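Local coordinates for tannase (Lactobacillus plantarum, PDB 3WA7), which probably hydrolyses the galloyl ester bonds of tannins, as a tannase with an alpha/beta-hydrolase fold, at residues Q22-Y34 against Q43-H55. Residues are numbered along the deposited sequence; the frame is centred on the assembly and turned at random.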
loop_
_atom_site.group_PDB
_atom_site.type_symbol
_atom_site.label_atom_id
_atom_site.label_comp_id
_atom_site.label_asym_id
_atom_site.label_seq_id
_atom_site.Cartn_x
_atom_site.Cartn_y
_atom_site.Cartn_z
ATOM N N GLN A 22 -13.821 27.306 -5.381
ATOM C CA GLN A 22 -12.585 28.036 -5.114
ATOM C C GLN A 22 -11.477 27.638 -6.085
ATOM O O GLN A 22 -11.242 26.454 -6.325
ATOM C CB GLN A 22 -12.125 27.784 -3.677
ATOM C CG GLN A 22 -10.855 28.525 -3.292
ATOM C CD GLN A 22 -10.473 28.311 -1.840
ATOM O OE1 GLN A 22 -11.240 28.629 -0.931
ATOM N NE2 GLN A 22 -9.280 27.771 -1.615
ATOM N N ALA A 23 -10.794 28.635 -6.639
ATOM C CA ALA A 23 -9.715 28.380 -7.583
ATOM C C ALA A 23 -8.403 28.085 -6.870
ATOM O O ALA A 23 -7.957 28.861 -6.024
ATOM C CB ALA A 23 -9.541 29.578 -8.513
ATOM N N ILE A 24 -7.791 26.956 -7.207
ATOM C CA ILE A 24 -6.514 26.576 -6.611
ATOM C C ILE A 24 -5.410 26.853 -7.626
ATOM O O ILE A 24 -5.340 26.206 -8.673
ATOM C CB ILE A 24 -6.492 25.082 -6.233
ATOM C CG1 ILE A 24 -7.614 24.783 -5.236
ATOM C CG2 ILE A 24 -5.143 24.716 -5.627
ATOM C CD1 ILE A 24 -7.549 25.616 -3.969
ATOM N N GLN A 25 -4.557 27.824 -7.315
ATOM C CA GLN A 25 -3.459 28.206 -8.196
ATOM C C GLN A 25 -2.203 27.404 -7.874
ATOM O O GLN A 25 -1.799 27.305 -6.718
ATOM C CB GLN A 25 -3.144 29.696 -8.039
ATOM C CG GLN A 25 -4.272 30.645 -8.422
ATOM C CD GLN A 25 -4.463 30.771 -9.921
ATOM O OE1 GLN A 25 -3.640 30.303 -10.711
ATOM N NE2 GLN A 25 -5.551 31.421 -10.322
ATOM N N TYR A 26 -1.585 26.835 -8.902
ATOM C CA TYR A 26 -0.373 26.060 -8.703
ATOM C C TYR A 26 0.491 26.083 -9.953
ATOM O O TYR A 26 0.096 26.628 -10.987
ATOM C CB TYR A 26 -0.724 24.614 -8.326
ATOM C CG TYR A 26 -1.467 23.841 -9.394
ATOM C CD1 TYR A 26 -0.799 22.943 -10.227
ATOM C CD2 TYR A 26 -2.843 23.992 -9.560
ATOM C CE1 TYR A 26 -1.485 22.210 -11.199
ATOM C CE2 TYR A 26 -3.536 23.265 -10.529
ATOM C CZ TYR A 26 -2.852 22.377 -11.342
ATOM O OH TYR A 26 -3.541 21.656 -12.296
ATOM N N TYR A 27 1.685 25.514 -9.842
ATOM C CA TYR A 27 2.602 25.433 -10.967
ATOM C C TYR A 27 2.904 23.968 -11.203
ATOM O O TYR A 27 2.907 23.178 -10.263
ATOM C CB TYR A 27 3.896 26.192 -10.676
ATOM C CG TYR A 27 3.775 27.683 -10.878
ATOM C CD1 TYR A 27 3.050 28.475 -9.987
ATOM C CD2 TYR A 27 4.377 28.302 -11.972
ATOM C CE1 TYR A 27 2.930 29.852 -10.182
ATOM C CE2 TYR A 27 4.262 29.675 -12.176
ATOM C CZ TYR A 27 3.539 30.442 -11.280
ATOM O OH TYR A 27 3.436 31.800 -11.487
ATOM N N ALA A 28 3.158 23.610 -12.456
ATOM C CA ALA A 28 3.431 22.223 -12.799
ATOM C C ALA A 28 4.644 22.046 -13.705
ATOM O O ALA A 28 4.902 22.863 -14.589
ATOM C CB ALA A 28 2.202 21.614 -13.467
ATOM N N ALA A 29 5.389 20.973 -13.460
ATOM C CA ALA A 29 6.559 20.613 -14.255
ATOM C C ALA A 29 6.330 19.129 -14.478
ATOM O O ALA A 29 6.374 18.344 -13.530
ATOM C CB ALA A 29 7.844 20.851 -13.473
ATOM N N ARG A 30 6.079 18.742 -15.724
ATOM C CA ARG A 30 5.768 17.350 -16.018
ATOM C C ARG A 30 6.739 16.563 -16.882
ATOM O O ARG A 30 7.603 17.120 -17.556
ATOM C CB ARG A 30 4.388 17.264 -16.673
ATOM C CG ARG A 30 3.276 17.993 -15.942
ATOM C CD ARG A 30 1.951 17.740 -16.649
ATOM N NE ARG A 30 0.802 18.341 -15.976
ATOM C CZ ARG A 30 0.456 19.623 -16.054
ATOM N NH1 ARG A 30 1.169 20.473 -16.780
ATOM N NH2 ARG A 30 -0.625 20.049 -15.417
ATOM N N ASN A 31 6.548 15.246 -16.849
ATOM C CA ASN A 31 7.331 14.294 -17.622
ATOM C C ASN A 31 8.830 14.467 -17.476
ATOM O O ASN A 31 9.571 14.516 -18.462
ATOM C CB ASN A 31 6.916 14.372 -19.091
ATOM C CG ASN A 31 5.466 13.981 -19.299
ATOM O OD1 ASN A 31 5.032 12.919 -18.851
ATOM N ND2 ASN A 31 4.709 14.834 -19.976
ATOM N N ILE A 32 9.265 14.538 -16.225
ATOM C CA ILE A 32 10.668 14.691 -15.895
ATOM C C ILE A 32 11.301 13.311 -15.717
ATOM O O ILE A 32 10.894 12.541 -14.853
ATOM C CB ILE A 32 10.838 15.484 -14.578
ATOM C CG1 ILE A 32 10.271 16.896 -14.745
ATOM C CG2 ILE A 32 12.308 15.526 -14.181
ATOM C CD1 ILE A 32 10.198 17.682 -13.452
ATOM N N GLN A 33 12.285 13.002 -16.551
ATOM C CA GLN A 33 12.989 11.728 -16.458
ATOM C C GLN A 33 13.761 11.793 -15.140
ATOM O O GLN A 33 14.568 12.702 -14.945
ATOM C CB GLN A 33 13.946 11.603 -17.644
ATOM C CG GLN A 33 14.762 10.333 -17.695
ATOM C CD GLN A 33 15.634 10.279 -18.934
ATOM O OE1 GLN A 33 15.138 10.380 -20.058
ATOM N NE2 GLN A 33 16.937 10.120 -18.739
ATOM N N TYR A 34 13.525 10.848 -14.232
ATOM C CA TYR A 34 14.213 10.899 -12.947
ATOM C C TYR A 34 15.438 10.000 -12.779
ATOM O O TYR A 34 16.036 9.959 -11.703
ATOM C CB TYR A 34 13.212 10.698 -11.795
ATOM C CG TYR A 34 12.416 9.415 -11.829
ATOM C CD1 TYR A 34 12.987 8.206 -11.440
ATOM C CD2 TYR A 34 11.079 9.416 -12.229
ATOM C CE1 TYR A 34 12.244 7.023 -11.444
ATOM C CE2 TYR A 34 10.328 8.243 -12.237
ATOM C CZ TYR A 34 10.916 7.051 -11.843
ATOM O OH TYR A 34 10.178 5.887 -11.846
ATOM N N GLN A 43 8.815 5.786 -16.566
ATOM C CA GLN A 43 9.758 6.313 -15.585
ATOM C C GLN A 43 10.006 7.820 -15.664
ATOM O O GLN A 43 11.107 8.270 -15.990
ATOM C CB GLN A 43 11.094 5.564 -15.675
ATOM C CG GLN A 43 11.007 4.096 -15.273
ATOM C CD GLN A 43 12.333 3.376 -15.415
ATOM O OE1 GLN A 43 12.865 3.246 -16.518
ATOM N NE2 GLN A 43 12.878 2.912 -14.297
ATOM N N VAL A 44 8.965 8.589 -15.362
ATOM C CA VAL A 44 9.037 10.043 -15.345
ATOM C C VAL A 44 8.211 10.483 -14.148
ATOM O O VAL A 44 7.428 9.699 -13.607
ATOM C CB VAL A 44 8.444 10.690 -16.626
ATOM C CG1 VAL A 44 9.291 10.325 -17.835
ATOM C CG2 VAL A 44 6.996 10.253 -16.822
ATOM N N LEU A 45 8.397 11.719 -13.710
ATOM C CA LEU A 45 7.625 12.217 -12.581
ATOM C C LEU A 45 7.098 13.613 -12.872
ATOM O O LEU A 45 7.606 14.308 -13.759
ATOM C CB LEU A 45 8.474 12.202 -11.296
ATOM C CG LEU A 45 9.802 12.964 -11.196
ATOM C CD1 LEU A 45 9.546 14.458 -11.064
ATOM C CD2 LEU A 45 10.575 12.473 -9.979
ATOM N N ASN A 46 6.048 13.993 -12.149
ATOM C CA ASN A 46 5.433 15.304 -12.293
ATOM C C ASN A 46 5.553 16.040 -10.967
ATOM O O ASN A 46 5.418 15.439 -9.900
ATOM C CB ASN A 46 3.948 15.186 -12.654
ATOM C CG ASN A 46 3.716 14.503 -13.982
ATOM O OD1 ASN A 46 4.537 14.590 -14.895
ATOM N ND2 ASN A 46 2.572 13.837 -14.109
ATOM N N VAL A 47 5.797 17.344 -11.043
ATOM C CA VAL A 47 5.936 18.178 -9.858
ATOM C C VAL A 47 4.849 19.250 -9.844
ATOM O O VAL A 47 4.657 19.956 -10.833
ATOM C CB VAL A 47 7.310 18.877 -9.838
ATOM C CG1 VAL A 47 7.435 19.756 -8.606
ATOM C CG2 VAL A 47 8.416 17.837 -9.862
ATOM N N PHE A 48 4.142 19.364 -8.724
ATOM C CA PHE A 48 3.085 20.360 -8.587
ATOM C C PHE A 48 3.344 21.191 -7.338
ATOM O O PHE A 48 3.551 20.654 -6.249
ATOM C CB PHE A 48 1.723 19.674 -8.531
ATOM C CG PHE A 48 1.473 18.771 -9.700
ATOM C CD1 PHE A 48 1.643 17.395 -9.582
ATOM C CD2 PHE A 48 1.131 19.302 -10.939
ATOM C CE1 PHE A 48 1.480 16.559 -10.683
ATOM C CE2 PHE A 48 0.964 18.473 -12.050
ATOM C CZ PHE A 48 1.139 17.097 -11.920
ATOM N N VAL A 49 3.327 22.508 -7.511
ATOM C CA VAL A 49 3.629 23.427 -6.424
ATOM C C VAL A 49 2.595 24.528 -6.229
ATOM O O VAL A 49 2.185 25.175 -7.190
ATOM C CB VAL A 49 4.995 24.112 -6.685
ATOM C CG1 VAL A 49 5.378 24.993 -5.506
ATOM C CG2 VAL A 49 6.067 23.061 -6.955
ATOM N N PRO A 50 2.153 24.747 -4.979
ATOM C CA PRO A 50 1.170 25.808 -4.730
ATOM C C PRO A 50 1.777 27.117 -5.235
ATOM O O PRO A 50 2.954 27.388 -4.997
ATOM C CB PRO A 50 1.019 25.783 -3.213
ATOM C CG PRO A 50 1.188 24.308 -2.901
ATOM C CD PRO A 50 2.385 23.948 -3.762
ATOM N N ALA A 51 0.979 27.922 -5.926
ATOM C CA ALA A 51 1.462 29.180 -6.486
ATOM C C ALA A 51 2.171 30.086 -5.480
ATOM O O ALA A 51 3.117 30.791 -5.834
ATOM C CB ALA A 51 0.302 29.936 -7.137
ATOM N N ALA A 52 1.717 30.069 -4.233
ATOM C CA ALA A 52 2.312 30.909 -3.197
ATOM C C ALA A 52 3.818 30.729 -3.048
ATOM O O ALA A 52 4.525 31.668 -2.687
ATOM C CB ALA A 52 1.633 30.642 -1.861
ATOM N N TYR A 53 4.310 29.528 -3.334
ATOM C CA TYR A 53 5.734 29.237 -3.186
ATOM C C TYR A 53 6.625 29.830 -4.274
ATOM O O TYR A 53 7.844 29.652 -4.258
ATOM C CB TYR A 53 5.923 27.721 -3.055
ATOM C CG TYR A 53 5.145 27.142 -1.881
ATOM C CD1 TYR A 53 4.889 25.773 -1.785
ATOM C CD2 TYR A 53 4.630 27.977 -0.885
ATOM C CE1 TYR A 53 4.128 25.254 -0.726
ATOM C CE2 TYR A 53 3.875 27.471 0.170
ATOM C CZ TYR A 53 3.623 26.112 0.244
ATOM O OH TYR A 53 2.841 25.630 1.274
ATOM N N LEU A 54 6.011 30.535 -5.220
ATOM C CA LEU A 54 6.753 31.209 -6.282
ATOM C C LEU A 54 6.640 32.708 -6.018
ATOM O O LEU A 54 7.092 33.532 -6.816
ATOM C CB LEU A 54 6.168 30.888 -7.665
ATOM C CG LEU A 54 6.512 29.549 -8.327
ATOM C CD1 LEU A 54 8.016 29.441 -8.479
ATOM C CD2 LEU A 54 5.974 28.394 -7.500
ATOM N N HIS A 55 6.035 33.045 -4.881
ATOM C CA HIS A 55 5.821 34.432 -4.468
ATOM C C HIS A 55 6.361 34.689 -3.068
ATOM O O HIS A 55 6.084 35.733 -2.476
ATOM C CB HIS A 55 4.322 34.756 -4.484
ATOM C CG HIS A 55 3.745 34.891 -5.857
ATOM N ND1 HIS A 55 3.718 36.091 -6.537
ATOM C CD2 HIS A 55 3.198 33.975 -6.688
ATOM C CE1 HIS A 55 3.178 35.906 -7.729
ATOM N NE2 HIS A 55 2.854 34.631 -7.846
HETATM O O HOH W 1 1.818 33.268 -9.891
#
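The antiparallel hairpin of strands 22-33 and 44-50, which belongs to the central sheet of the alpha/beta-hydrolase fold, has Tyr27 hydrogen-bonded to Val49 and Ala29 to Val47, each in a reciprocal pair of backbone bonds. A G1 beta bulge then breaks the regular register, since Asn31 and Ile32 both face Leu45. Ile32 resumes the ladder with Leu45, whereas Asn31 N turns to a side chain, and Asn46 OD1 receives it at 2.9 Å, nearly along the C=O axis. With Asn46 ND2 bound to the Asp84 carbonyl, both ends of this amide are fixed. On the same face as Ala28, the Phe48 ring sets CD2 3.6 Å from Ala28 CB, and Arg30 NE approaches the ring edge, 3.9 Å from Phe48 CE2. The guanidinium plane is turned 67° from the ring and is held by salt bridges to Asp85 and Glu15. At the far end, Leu54 CG sits over the centre of the Tyr27 ring, a CH-pi contact 4.0 Å from the centroid, and a water links Tyr27 OH to His55 NE2. Near the hairpin's connection, a chi1 of 58° sets Tyr34 CG between its backbone N and carbonyl carbon, and the ring then lies against 43-45, with CE2 3.4 Å from Val44 N and 3.5 Å from Gln43 C, and CD2 3.8 Å from Leu45 CD2. Its hydroxyl bonds to the Gly112 carbonyl; with an alanine here that carbonyl would probably lose this partner, and a gap would open where the ring lay beside Gln43 and Leu45. Strand 13-19 pairs with the outer side of 22-33 and strand 107-111 with 44-50, while helix 131-145 packs against Ile32, Tyr34 and Leu45, and helix 95-103 meets Tyr26 and Pro50.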